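Local atomic coordinates of iron-binding protein (Staphylococcus epidermidis, PDB entry 4M7O), a protein that probably binds iron or an iron-containing compound outside the cell membrane and delivers it for uptake, as expected of a solute-binding protein of the periplasmic type. Residues I29-E34 / L84-Q89; V48-D53 / Q64-N69; E162-V167 / N193-V198; K178-N183 / K199-V204; I218-K223 / E250-D255. All blocks are in the same frame, centred on the assembly; numbering follows the deposited sequence.

In the fold
From the N terminus, the chain first builds a parallel five-strand sheet. Interaction 1 joins the start of helix 30-38 to the end of strand 82-86 and closes a long loop. Interaction 2 lies within that loop and pairs strand 45-49 with edge strand 63-65; the two contacts touch. The C-terminal mixed sheet follows. Interactions 3 and 4 cross along the chain, since their segments alternate. They tie strand 162-168 and the start of helix 181-188 to residues 193-204. Interaction 5 closes last and pairs strand 216-219 with strand 249-251. It touches interactions 3 and 4. The centres of interactions 1 and 3 are about 27 Å apart.

Interaction 1 (I29-E34 / L84-Q89)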
# COMPACT_ATOMS: atom_id res chain seq x y z
N ILE A 29 -11.85 -3.15 -1.70
CA ILE A 29 -10.44 -2.88 -1.97
C ILE A 29 -9.64 -4.13 -1.62
O ILE A 29 -9.99 -4.83 -0.67
CB ILE A 29 -9.95 -1.59 -1.23
CG1 ILE A 29 -8.71 -0.97 -1.90
CG2 ILE A 29 -9.71 -1.87 0.26
CD1 ILE A 29 -8.52 0.52 -1.66
N PRO A 30 -8.61 -4.46 -2.42
CA PRO A 30 -7.98 -5.76 -2.17
C PRO A 30 -7.41 -5.95 -0.76
O PRO A 30 -7.57 -7.05 -0.25
CB PRO A 30 -6.87 -5.82 -3.23
CG PRO A 30 -7.40 -4.94 -4.36
CD PRO A 30 -8.07 -3.80 -3.63
N SER A 31 -6.82 -4.93 -0.14
CA SER A 31 -6.30 -5.12 1.23
C SER A 31 -7.40 -5.60 2.20
O SER A 31 -7.18 -6.52 3.00
CB SER A 31 -5.60 -3.87 1.76
OG SER A 31 -6.42 -2.72 1.60
N ASN A 32 -8.58 -4.98 2.12
CA ASN A 32 -9.74 -5.43 2.88
C ASN A 32 -10.05 -6.90 2.65
O ASN A 32 -10.25 -7.67 3.59
CB ASN A 32 -10.98 -4.59 2.53
CG ASN A 32 -10.97 -3.23 3.20
OD1 ASN A 32 -10.05 -2.90 3.96
ND2 ASN A 32 -12.00 -2.42 2.93
N THR A 33 -10.07 -7.30 1.38
CA THR A 33 -10.40 -8.68 1.05
C THR A 33 -9.37 -9.63 1.64
O THR A 33 -9.73 -10.68 2.18
CB THR A 33 -10.47 -8.89 -0.45
OG1 THR A 33 -11.47 -8.01 -1.00
CG2 THR A 33 -10.86 -10.34 -0.78
N GLU A 34 -8.09 -9.27 1.56
CA GLU A 34 -7.04 -10.14 2.07
C GLU A 34 -7.18 -10.34 3.57
O GLU A 34 -6.99 -11.45 4.07
CB GLU A 34 -5.65 -9.58 1.72
CG GLU A 34 -5.33 -9.62 0.23
CD GLU A 34 -3.85 -9.35 -0.05
OE1 GLU A 34 -2.99 -9.79 0.75
OE2 GLU A 34 -3.56 -8.69 -1.08
N LEU A 84 -17.41 -3.23 3.13
CA LEU A 84 -16.17 -2.85 3.77
C LEU A 84 -15.31 -2.14 2.73
O LEU A 84 -14.67 -2.77 1.88
CB LEU A 84 -15.48 -4.11 4.30
CG LEU A 84 -14.26 -3.85 5.18
CD1 LEU A 84 -14.64 -2.99 6.37
CD2 LEU A 84 -13.64 -5.17 5.64
N ALA A 85 -15.30 -0.81 2.82
CA ALA A 85 -14.57 0.01 1.85
C ALA A 85 -13.34 0.63 2.51
O ALA A 85 -12.98 0.28 3.63
CB ALA A 85 -15.47 1.10 1.27
N HIS A 86 -12.72 1.58 1.81
CA HIS A 86 -11.46 2.16 2.25
C HIS A 86 -11.56 3.67 2.29
O HIS A 86 -12.29 4.25 1.47
CB HIS A 86 -10.38 1.75 1.26
CG HIS A 86 -8.99 1.81 1.81
ND1 HIS A 86 -8.09 2.78 1.43
CD2 HIS A 86 -8.33 1.01 2.69
CE1 HIS A 86 -6.94 2.58 2.05
NE2 HIS A 86 -7.06 1.51 2.82
N GLU A 87 -10.85 4.31 3.22
CA GLU A 87 -10.86 5.77 3.31
C GLU A 87 -10.51 6.41 1.97
O GLU A 87 -11.07 7.44 1.62
CB GLU A 87 -9.89 6.26 4.41
CG GLU A 87 -9.98 7.74 4.70
CD GLU A 87 -8.91 8.23 5.67
OE1 GLU A 87 -8.14 7.39 6.20
OE2 GLU A 87 -8.83 9.45 5.90
N SER A 88 -9.61 5.79 1.21
CA SER A 88 -9.20 6.37 -0.08
C SER A 88 -10.34 6.47 -1.10
O SER A 88 -10.19 7.14 -2.13
CB SER A 88 -8.03 5.58 -0.68
OG SER A 88 -8.39 4.23 -0.91
N GLN A 89 -11.47 5.83 -0.80
CA GLN A 89 -12.60 5.74 -1.72
C GLN A 89 -13.78 6.61 -1.33
O GLN A 89 -14.79 6.62 -2.04
CB GLN A 89 -13.10 4.28 -1.80
CG GLN A 89 -12.08 3.30 -2.37
CD GLN A 89 -12.48 1.86 -2.18
OE1 GLN A 89 -12.99 1.47 -1.12
NE2 GLN A 89 -12.23 1.04 -3.20
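A chi1 of -78° keeps CG of Asn32 beside the backbone N, and the amide reaches from helix 30-38 to the end of strand 82-86. His86 has chi1 of -159°, which puts CG far from its own backbone N and the ring next to Ile29. The contact is a helix-to-strand packing in the N-terminal alpha/beta domain of this periplasmic binding protein, at the C-terminal end of an interior strand of the parallel sheet.

One nitrogen makes both polar bonds across. Asn32 ND2 donates to Ala85 O at 3.0 Å. That oxygen lies in the amide plane of Asn32, but ND2 stands above the carbonyl plane of Ala85. The bond from Asn32 ND2 to Leu84 O, at 2.9 Å, is weak. Two backbone oxygens thus restrain the rotation of the amide. Leu84 supplies an apolar wall, with CG 3.5 Å from Asn32 ND2. Val110 and Ile126 also touch Asn32.

Ile29 holds the N-cap position. Its CD1 lies 3.7 Å from His86 CB, and CG2 lies near His86 CB and CD2. Gln89 flanks it, with NE2 4.0 Å from Ile29 CB. Gln89 NE2 donates to Leu28 O, while Gln89 OE1 accepts from His86 N at 2.9 Å. His86 ND1 and Ser88 OG are joined by a hydrogen bond of 2.8 Å, and the same OG sits 3.8 Å from Ile29 CD1.

Interaction 2 (V48-D53 / Q64-N69); sequences VSTVDD and QFDAMN
Val48 and Ser49 run parallel to Gln64 and Phe65, and backbone bonds carry the pairing. Phe65 N donates to Val48 O at 2.8 Å, in the carbonyl plane. Thr50 N donates to Phe65 O, also at 2.8 Å, but from above the carbonyl plane. Two CA-H...O contacts support them: Gln64 CA to Val48 O, and Ser49 CA to Phe65 O at 3.1 Å.

Side-chain packing centres on Thr50. Its methyl CG2 lies 3.6 Å from Phe65 O. Gln64 OE1 comes alongside, 3.7 Å from Thr50 CA. With chi1 of 44°, Thr50 OG1 sits between its backbone N and carbonyl carbon and meets a water at 2.8 Å. The same water takes the N-H of Ala67 and so bridges the two loops.

Turn bonds shape each loop. Asp52 OD1 accepts from Ser49 N and Ser49 OG, which arrive from opposite faces of the carboxylate; the bond from Ser49 OG is 2.7 Å. Val51 N donates to Ser49 OG, an ST turn. Met68 N donates to Asp66 OD1 at 3.0 Å, an Asx turn. The other oxygen of Asp52, OD2, bonds to Thr33 of helix 30-38.

Strand 63-65 is one of the two outermost strands of the parallel sheet. Strand 45-49 pairs with it in the N-terminal alpha/beta fold, and each strand runs into a type I turn, Ser49 to Asp52 and Asp66 to Asn69.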
# COMPACT_ATOMS: atom_id res chain seq x y z
N VAL A 48 -16.54 -8.70 -4.34
CA VAL A 48 -15.22 -8.09 -4.21
C VAL A 48 -15.11 -7.07 -5.33
O VAL A 48 -16.04 -6.89 -6.10
CB VAL A 48 -14.10 -9.13 -4.33
CG1 VAL A 48 -14.12 -10.05 -3.12
CG2 VAL A 48 -14.27 -9.96 -5.60
N SER A 49 -13.97 -6.40 -5.42
CA SER A 49 -13.81 -5.43 -6.49
C SER A 49 -13.23 -6.10 -7.72
O SER A 49 -12.71 -7.22 -7.66
CB SER A 49 -12.91 -4.28 -6.04
OG SER A 49 -11.55 -4.60 -6.26
N THR A 50 -13.31 -5.41 -8.84
CA THR A 50 -12.83 -5.95 -10.11
C THR A 50 -11.32 -6.10 -10.15
O THR A 50 -10.79 -6.71 -11.07
CB THR A 50 -13.24 -5.04 -11.24
OG1 THR A 50 -12.98 -3.68 -10.84
CG2 THR A 50 -14.73 -5.21 -11.55
N VAL A 51 -10.63 -5.51 -9.17
CA VAL A 51 -9.17 -5.62 -9.13
C VAL A 51 -8.65 -6.49 -7.99
O VAL A 51 -7.46 -6.53 -7.73
CB VAL A 51 -8.49 -4.23 -9.10
CG1 VAL A 51 -8.78 -3.47 -10.39
CG2 VAL A 51 -8.94 -3.41 -7.88
N ASP A 52 -9.53 -7.22 -7.32
CA ASP A 52 -9.07 -8.18 -6.30
C ASP A 52 -8.31 -9.35 -6.94
O ASP A 52 -8.78 -9.94 -7.92
CB ASP A 52 -10.25 -8.68 -5.46
CG ASP A 52 -10.59 -7.74 -4.33
OD1 ASP A 52 -11.23 -6.69 -4.56
OD2 ASP A 52 -10.18 -8.02 -3.19
N ASP A 53 -7.13 -9.66 -6.39
CA ASP A 53 -6.18 -10.58 -7.02
C ASP A 53 -5.62 -11.61 -6.03
O ASP A 53 -4.74 -12.40 -6.37
CB ASP A 53 -5.00 -9.79 -7.61
CG ASP A 53 -4.43 -8.75 -6.63
OD1 ASP A 53 -4.61 -8.88 -5.40
OD2 ASP A 53 -3.79 -7.78 -7.10
N GLN A 64 -18.57 -9.04 -8.70
CA GLN A 64 -17.46 -8.12 -8.88
C GLN A 64 -17.97 -6.70 -9.07
O GLN A 64 -18.86 -6.45 -9.89
CB GLN A 64 -16.66 -8.51 -10.11
CG GLN A 64 -15.82 -9.75 -9.95
CD GLN A 64 -14.93 -9.96 -11.14
OE1 GLN A 64 -14.13 -9.08 -11.50
NE2 GLN A 64 -15.07 -11.11 -11.78
N PHE A 65 -17.39 -5.76 -8.33
CA PHE A 65 -17.80 -4.37 -8.41
C PHE A 65 -16.64 -3.49 -8.84
O PHE A 65 -15.50 -3.69 -8.40
CB PHE A 65 -18.35 -3.91 -7.07
CG PHE A 65 -19.58 -4.66 -6.64
CD1 PHE A 65 -20.81 -4.35 -7.18
CD2 PHE A 65 -19.50 -5.71 -5.74
CE1 PHE A 65 -21.97 -5.05 -6.81
CE2 PHE A 65 -20.65 -6.43 -5.37
CZ PHE A 65 -21.88 -6.09 -5.91
N ASP A 66 -16.94 -2.53 -9.71
CA ASP A 66 -15.95 -1.53 -10.09
C ASP A 66 -16.06 -0.41 -9.07
O ASP A 66 -17.03 0.34 -9.10
CB ASP A 66 -16.28 -0.98 -11.48
CG ASP A 66 -15.19 -0.07 -12.02
OD1 ASP A 66 -14.34 0.42 -11.23
OD2 ASP A 66 -15.19 0.15 -13.25
N ALA A 67 -15.08 -0.31 -8.19
CA ALA A 67 -15.12 0.68 -7.11
C ALA A 67 -15.14 2.12 -7.63
O ALA A 67 -15.54 3.04 -6.90
CB ALA A 67 -13.96 0.48 -6.16
N MSE A 68 -14.69 2.31 -8.87
CA MSE A 68 -14.65 3.66 -9.45
C MSE A 68 -15.94 3.97 -10.17
O MSE A 68 -16.27 5.14 -10.41
CB MSE A 68 -13.46 3.81 -10.40
CG MSE A 68 -12.11 3.89 -9.69
SE MSE A 68 -11.99 5.42 -8.47
CE MSE A 68 -12.35 6.83 -9.76
N ASN A 69 -16.69 2.93 -10.51
CA ASN A 69 -17.92 3.09 -11.27
C ASN A 69 -19.01 2.17 -10.71
O ASN A 69 -19.53 1.31 -11.41
CB ASN A 69 -17.66 2.80 -12.75
CG ASN A 69 -16.64 3.76 -13.38
OD1 ASN A 69 -15.53 3.36 -13.76
ND2 ASN A 69 -17.02 5.05 -13.49
O HOH W 1 -12.56 -2.04 -8.63

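Interaction 3 (E162-V167 / N193-V198); sequences EVFMEV and NSFDDV
Val163 and Asn193 form a parallel beta bridge with CA atoms 5.1 Å apart, and Ser194 N extends it by donating to Val163 O. That bond is 2.9 Å long and almost straight at 178°, though the donor stands above the carbonyl plane.

Asn193 has chi1 of -176°, which places CG beside its own carbonyl carbon. Its OD1 accepts from Phe195 N at 2.8 Å and makes an Asx turn. The same OD1 accepts from a water, which in turn accepts from Met165 N at 2.9 Å. The water thus links the turn back to the strand. Asn193 ND2 donates to Ala176 O and Asn183 OD1, so both ends of this buried amide are bonded.

Two aromatic rings meet further along. Phe164 CD1 lies 3.5 Å from Phe195 CE2. The rings meet edge against edge, with planes at 65° and centroids 5.8 Å apart, and do not stack. Ser194 lies over the backbone between Glu162 and Phe164, with OG 4.0 Å from Glu162 CB and 4.1 Å from Phe164 CB.

The contact lies in the C-terminal mixed sheet, where strand 162-168 also pairs with strands 174-176 and 216-219. Helix 206-212 packs on the phenylalanine pair through Ile209, Ser208 and Arg212. From helix 181-188, Phe182 and Leu186 reach Met165, and Leu186 also reaches Asn193.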
# COMPACT_ATOMS: atom_id res chain seq x y z
N GLU A 162 21.23 7.04 1.86
CA GLU A 162 20.13 7.96 1.62
C GLU A 162 19.33 7.63 0.34
O GLU A 162 19.89 7.55 -0.76
CB GLU A 162 20.61 9.42 1.62
CG GLU A 162 21.46 9.78 2.85
CD GLU A 162 21.24 11.21 3.33
OE1 GLU A 162 21.65 11.53 4.46
OE2 GLU A 162 20.65 12.01 2.57
N VAL A 163 18.03 7.46 0.50
CA VAL A 163 17.18 6.96 -0.57
C VAL A 163 16.19 8.02 -1.03
O VAL A 163 15.52 8.65 -0.21
CB VAL A 163 16.40 5.74 -0.09
CG1 VAL A 163 15.49 5.23 -1.20
CG2 VAL A 163 17.35 4.65 0.41
N PHE A 164 16.11 8.22 -2.34
CA PHE A 164 15.13 9.12 -2.91
C PHE A 164 13.98 8.27 -3.47
O PHE A 164 14.21 7.39 -4.31
CB PHE A 164 15.76 9.97 -4.02
CG PHE A 164 14.76 10.80 -4.78
CD1 PHE A 164 14.21 11.94 -4.21
CD2 PHE A 164 14.37 10.45 -6.05
CE1 PHE A 164 13.28 12.70 -4.90
CE2 PHE A 164 13.43 11.22 -6.75
CZ PHE A 164 12.89 12.33 -6.17
N MSE A 165 12.77 8.52 -2.98
CA MSE A 165 11.59 7.80 -3.47
C MSE A 165 10.90 8.70 -4.48
O MSE A 165 10.43 9.79 -4.15
CB MSE A 165 10.63 7.51 -2.32
CG MSE A 165 11.23 6.79 -1.13
SE MSE A 165 11.67 4.92 -1.48
CE MSE A 165 9.91 4.30 -2.01
N GLU A 166 10.86 8.25 -5.72
CA GLU A 166 10.20 9.03 -6.75
C GLU A 166 8.79 8.49 -6.95
O GLU A 166 8.61 7.39 -7.49
CB GLU A 166 10.99 8.93 -8.05
CG GLU A 166 10.41 9.77 -9.18
CD GLU A 166 11.40 9.96 -10.30
OE1 GLU A 166 12.63 9.84 -10.07
OE2 GLU A 166 10.95 10.25 -11.43
N VAL A 167 7.77 9.24 -6.51
CA VAL A 167 6.40 8.69 -6.56
C VAL A 167 5.57 9.23 -7.72
O VAL A 167 4.47 8.77 -7.97
CB VAL A 167 5.63 8.88 -5.25
CG1 VAL A 167 6.37 8.22 -4.11
CG2 VAL A 167 5.39 10.37 -4.96
N ASN A 193 15.67 8.80 4.45
CA ASN A 193 14.90 9.37 3.35
C ASN A 193 15.56 10.68 2.95
O ASN A 193 15.73 11.57 3.79
CB ASN A 193 13.46 9.61 3.83
CG ASN A 193 12.53 10.11 2.73
OD1 ASN A 193 12.96 10.76 1.76
ND2 ASN A 193 11.24 9.85 2.89
N SER A 194 15.96 10.80 1.68
CA SER A 194 16.61 12.04 1.20
C SER A 194 15.78 13.28 1.52
O SER A 194 16.32 14.37 1.67
CB SER A 194 16.83 12.00 -0.32
OG SER A 194 17.88 11.14 -0.68
N PHE A 195 14.47 13.10 1.62
CA PHE A 195 13.56 14.20 1.89
C PHE A 195 12.76 14.00 3.17
O PHE A 195 11.54 14.13 3.18
CB PHE A 195 12.65 14.44 0.69
CG PHE A 195 13.35 15.11 -0.46
CD1 PHE A 195 13.42 16.49 -0.53
CD2 PHE A 195 13.99 14.37 -1.44
CE1 PHE A 195 14.08 17.12 -1.58
CE2 PHE A 195 14.65 14.99 -2.49
CZ PHE A 195 14.70 16.37 -2.56
N ASP A 196 13.47 13.71 4.26
CA ASP A 196 12.82 13.53 5.56
C ASP A 196 12.38 14.87 6.13
O ASP A 196 11.66 14.92 7.12
CB ASP A 196 13.73 12.79 6.54
CG ASP A 196 15.07 13.49 6.78
OD1 ASP A 196 15.23 14.66 6.38
OD2 ASP A 196 15.96 12.86 7.39
N ASP A 197 12.81 15.96 5.48
CA ASP A 197 12.43 17.31 5.88
C ASP A 197 11.06 17.76 5.36
O ASP A 197 10.56 18.81 5.77
CB ASP A 197 13.51 18.33 5.48
CG ASP A 197 13.74 18.39 3.97
OD1 ASP A 197 13.63 17.34 3.29
OD2 ASP A 197 14.05 19.48 3.45
N VAL A 198 10.45 16.97 4.47
CA VAL A 198 9.10 17.30 3.98
C VAL A 198 8.08 16.26 4.46
O VAL A 198 8.45 15.17 4.90
CB VAL A 198 9.05 17.41 2.45
CG1 VAL A 198 10.17 18.32 1.95
CG2 VAL A 198 9.17 16.04 1.80
O HOH W 2 12.79 10.72 -1.16

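Interaction 4 (K178-N183 / K199-V204); sequences KDTFFN and KGWKSV
The turn into helix 181-188 meets the start of strand 201-203 here, and Lys178 and Lys199 make a single backbone bridge. Gly200 N donates to Lys178 O at 2.8 Å and lies close to the line of the C=O bond. Lys199 CA adds a CA-H...O contact to the same oxygen.

Asp179 and Lys199 meet along the aliphatic chain of the lysine. Asp179 OD2 is 3.5 Å from Lys199 CD. The charged ends stay beyond salt-bridge range, with Asp179 OD2 4.3 Å from Lys199 NZ.

Strand 201-203 runs antiparallel to strand 174-176 in the C-terminal mixed sheet. Thr180 is the N-cap of helix 181-188. Its OG1 accepts from Asn183 N at 3.1 Å and also bonds to Gly177 O. With chi1 of 61°, OG1 turns to these partners and the methyl CG2 faces the other segment. Thr180 CG2 is 3.6 Å from Gly200 CA. It also sits 3.7 Å from Trp201 CD1, at the edge of the indole and in its plane.

Trp201 also touches Ala176 and Val167. Phe182 CE2 approaches the indole obliquely, 4.2 Å from Trp201 CZ2.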
# COMPACT_ATOMS: atom_id res chain seq x y z
N LYS A 178 8.15 12.43 5.13
CA LYS A 178 7.62 11.84 6.35
C LYS A 178 6.11 11.67 6.28
O LYS A 178 5.46 12.24 5.40
CB LYS A 178 7.99 12.70 7.56
CG LYS A 178 9.37 12.39 8.13
CD LYS A 178 9.66 13.27 9.34
CE LYS A 178 10.60 12.57 10.31
NZ LYS A 178 11.89 12.19 9.68
N ASP A 179 5.57 10.89 7.21
CA ASP A 179 4.14 10.57 7.25
C ASP A 179 3.68 9.82 6.01
O ASP A 179 2.52 9.93 5.60
CB ASP A 179 3.28 11.82 7.44
CG ASP A 179 3.58 12.55 8.74
OD1 ASP A 179 4.09 11.91 9.68
OD2 ASP A 179 3.30 13.77 8.81
N THR A 180 4.58 9.06 5.39
CA THR A 180 4.18 8.22 4.26
C THR A 180 4.57 6.79 4.51
O THR A 180 5.48 6.51 5.30
CB THR A 180 4.83 8.66 2.94
OG1 THR A 180 6.26 8.55 3.07
CG2 THR A 180 4.43 10.11 2.58
N PHE A 181 3.89 5.88 3.82
CA PHE A 181 4.16 4.46 3.96
C PHE A 181 5.57 4.16 3.51
O PHE A 181 6.31 3.43 4.18
CB PHE A 181 3.13 3.63 3.19
CG PHE A 181 2.80 2.33 3.85
CD1 PHE A 181 3.80 1.48 4.29
CD2 PHE A 181 1.48 1.96 4.08
CE1 PHE A 181 3.50 0.28 4.91
CE2 PHE A 181 1.18 0.76 4.70
CZ PHE A 181 2.20 -0.08 5.12
N PHE A 182 5.98 4.73 2.38
CA PHE A 182 7.34 4.50 1.91
C PHE A 182 8.37 5.01 2.90
O PHE A 182 9.45 4.42 3.01
CB PHE A 182 7.56 5.14 0.54
CG PHE A 182 6.65 4.59 -0.53
CD1 PHE A 182 6.50 3.23 -0.69
CD2 PHE A 182 5.92 5.44 -1.35
CE1 PHE A 182 5.65 2.70 -1.66
CE2 PHE A 182 5.07 4.93 -2.33
CZ PHE A 182 4.94 3.56 -2.48
N ASN A 183 8.05 6.08 3.63
CA ASN A 183 9.02 6.60 4.59
C ASN A 183 9.14 5.70 5.81
O ASN A 183 10.24 5.49 6.32
CB ASN A 183 8.72 8.03 5.04
CG ASN A 183 9.72 8.54 6.05
OD1 ASN A 183 10.83 8.96 5.70
ND2 ASN A 183 9.34 8.51 7.33
N LYS A 199 6.79 16.60 4.36
CA LYS A 199 5.73 15.71 4.80
C LYS A 199 4.76 15.35 3.67
O LYS A 199 4.39 16.21 2.87
CB LYS A 199 4.96 16.31 5.98
CG LYS A 199 5.79 16.46 7.25
CD LYS A 199 4.92 16.86 8.44
CE LYS A 199 5.74 16.91 9.73
NZ LYS A 199 4.89 17.17 10.92
N GLY A 200 4.34 14.09 3.63
CA GLY A 200 3.45 13.61 2.58
C GLY A 200 4.13 13.59 1.23
O GLY A 200 5.35 13.45 1.14
N TRP A 201 3.34 13.73 0.18
CA TRP A 201 3.84 13.73 -1.19
C TRP A 201 4.04 15.18 -1.62
O TRP A 201 3.11 15.97 -1.56
CB TRP A 201 2.84 13.02 -2.13
CG TRP A 201 2.85 11.51 -1.99
CD1 TRP A 201 3.26 10.80 -0.90
CD2 TRP A 201 2.47 10.53 -2.98
NE1 TRP A 201 3.15 9.45 -1.14
CE2 TRP A 201 2.66 9.26 -2.40
CE3 TRP A 201 1.98 10.60 -4.29
CZ2 TRP A 201 2.38 8.06 -3.09
CZ3 TRP A 201 1.71 9.42 -4.97
CH2 TRP A 201 1.91 8.17 -4.36
N LYS A 202 5.26 15.54 -2.02
CA LYS A 202 5.55 16.90 -2.44
C LYS A 202 6.33 16.93 -3.75
O LYS A 202 7.19 16.08 -3.98
CB LYS A 202 6.36 17.63 -1.35
CG LYS A 202 5.57 17.87 -0.07
CD LYS A 202 4.28 18.64 -0.35
CE LYS A 202 3.30 18.56 0.82
NZ LYS A 202 3.81 19.26 2.02
N SER A 203 6.04 17.90 -4.61
CA SER A 203 6.91 18.10 -5.77
C SER A 203 8.27 18.67 -5.35
O SER A 203 8.37 19.51 -4.45
CB SER A 203 6.25 19.02 -6.79
OG SER A 203 6.20 20.35 -6.30
N VAL A 204 9.32 18.21 -6.02
CA VAL A 204 10.67 18.69 -5.78
C VAL A 204 11.33 18.97 -7.12
O VAL A 204 11.03 18.30 -8.11
CB VAL A 204 11.51 17.65 -5.01
CG1 VAL A 204 11.03 17.56 -3.58
CG2 VAL A 204 11.43 16.27 -5.68

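Interaction 5 (I218-K223 / E250-D255); sequences ISTEGK and ETVDGD
Ile218 begins the contact beside Glu250, where two parallel strands of the C-terminal mixed sheet pair. Helix 225-234 and helix 242-245 lie in the connection between them, so the unit is a beta-alpha-beta crossover. Ile218 CA makes a CA-H...O contact to Glu250 O at 3.3 Å. Its CG2 lies 4.2 Å from Val252 CG1.

Ser219 bonds both ways. Its N donates to Glu250 O at 3.0 Å. Its O accepts from Val252 N at 2.8 Å, met almost end-on with a C=O...N angle of 175°.

Thr220 leaves the strand. Its side chain lies next to that of Val252 and points the same way, with CG2 3.8 Å from Val252 CG1. Thr220 O accepts from Gly254 N at 2.9 Å, and the donor stands above the carbonyl plane. Gly254 is the first residue of helix 254-257, and Asp253 is its N-cap. Thr220 OG1 makes a weak bond to Glu166 O, on the neighbouring strand 162-168.

Glu221 OE1 bonds to Ser169 OG. Gly222 N returns to Val252 O with a weak bond of 3.1 Å.

Lys223 closes the loop through its backbone. With chi1 of 65°, Thr251 points its hydroxyl at this carbonyl. Thr251 OG1 donates to Lys223 O at 3.0 Å, tilted 18° from the carbonyl plane.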
# COMPACT_ATOMS: atom_id res chain seq x y z
N ILE A 218 14.65 5.24 -6.17
CA ILE A 218 13.63 4.21 -6.36
C ILE A 218 12.36 4.85 -6.85
O ILE A 218 11.76 5.66 -6.14
CB ILE A 218 13.32 3.47 -5.05
CG1 ILE A 218 14.60 2.89 -4.45
CG2 ILE A 218 12.25 2.38 -5.27
CD1 ILE A 218 14.38 2.02 -3.26
N SER A 219 11.95 4.50 -8.07
CA SER A 219 10.66 4.95 -8.59
C SER A 219 9.55 3.99 -8.17
O SER A 219 9.70 2.77 -8.27
CB SER A 219 10.69 5.02 -10.11
OG SER A 219 9.35 5.03 -10.59
N THR A 220 8.43 4.52 -7.72
CA THR A 220 7.35 3.67 -7.24
C THR A 220 6.18 3.62 -8.20
O THR A 220 5.06 3.28 -7.81
CB THR A 220 6.85 4.11 -5.86
OG1 THR A 220 6.30 5.43 -5.96
CG2 THR A 220 8.01 4.13 -4.89
N GLU A 221 6.43 3.95 -9.46
CA GLU A 221 5.34 4.08 -10.42
C GLU A 221 5.07 2.80 -11.18
O GLU A 221 4.16 2.75 -12.01
CB GLU A 221 5.62 5.21 -11.40
CG GLU A 221 5.55 6.58 -10.78
CD GLU A 221 5.60 7.67 -11.82
OE1 GLU A 221 6.72 8.08 -12.17
OE2 GLU A 221 4.52 8.10 -12.29
N GLY A 222 5.85 1.76 -10.91
CA GLY A 222 5.63 0.46 -11.53
C GLY A 222 6.10 0.40 -12.97
O GLY A 222 5.58 -0.38 -13.77
N LYS A 223 7.08 1.23 -13.31
CA LYS A 223 7.68 1.23 -14.64
C LYS A 223 8.72 0.13 -14.66
O LYS A 223 9.21 -0.29 -13.62
CB LYS A 223 8.40 2.55 -14.90
CG LYS A 223 7.63 3.83 -14.60
CD LYS A 223 6.77 4.23 -15.78
CE LYS A 223 6.44 5.72 -15.74
NZ LYS A 223 5.35 6.04 -16.71
N GLU A 250 16.43 1.85 -9.17
CA GLU A 250 15.50 0.71 -9.10
C GLU A 250 14.06 1.16 -9.26
O GLU A 250 13.75 2.34 -9.12
CB GLU A 250 15.65 -0.03 -7.76
CG GLU A 250 17.09 -0.31 -7.32
CD GLU A 250 17.72 -1.47 -8.07
OE1 GLU A 250 16.99 -2.27 -8.69
OE2 GLU A 250 18.97 -1.60 -8.02
N THR A 251 13.18 0.21 -9.57
CA THR A 251 11.76 0.52 -9.67
C THR A 251 10.97 -0.46 -8.86
O THR A 251 11.34 -1.62 -8.72
CB THR A 251 11.24 0.42 -11.10
OG1 THR A 251 11.33 -0.94 -11.53
CG2 THR A 251 12.06 1.30 -12.01
N VAL A 252 9.84 0.01 -8.35
CA VAL A 252 8.96 -0.86 -7.59
C VAL A 252 7.52 -0.46 -7.96
O VAL A 252 7.31 0.66 -8.45
CB VAL A 252 9.30 -0.71 -6.10
CG1 VAL A 252 8.55 0.46 -5.45
CG2 VAL A 252 9.09 -2.00 -5.38
N ASP A 253 6.56 -1.37 -7.80
CA ASP A 253 5.15 -1.01 -7.97
C ASP A 253 4.64 -0.57 -6.60
O ASP A 253 4.32 -1.40 -5.74
CB ASP A 253 4.33 -2.20 -8.48
CG ASP A 253 2.89 -1.81 -8.83
OD1 ASP A 253 2.26 -0.99 -8.12
OD2 ASP A 253 2.36 -2.35 -9.83
N GLY A 254 4.55 0.75 -6.41
CA GLY A 254 4.31 1.34 -5.11
C GLY A 254 3.02 0.87 -4.48
O GLY A 254 2.97 0.62 -3.27
N ASP A 255 1.99 0.76 -5.31
CA ASP A 255 0.69 0.29 -4.83
C ASP A 255 0.74 -1.17 -4.37
O ASP A 255 0.06 -1.54 -3.42
CB ASP A 255 -0.39 0.48 -5.91
CG ASP A 255 -0.72 1.95 -6.16
OD1 ASP A 255 -0.43 2.80 -5.28
OD2 ASP A 255 -1.29 2.26 -7.23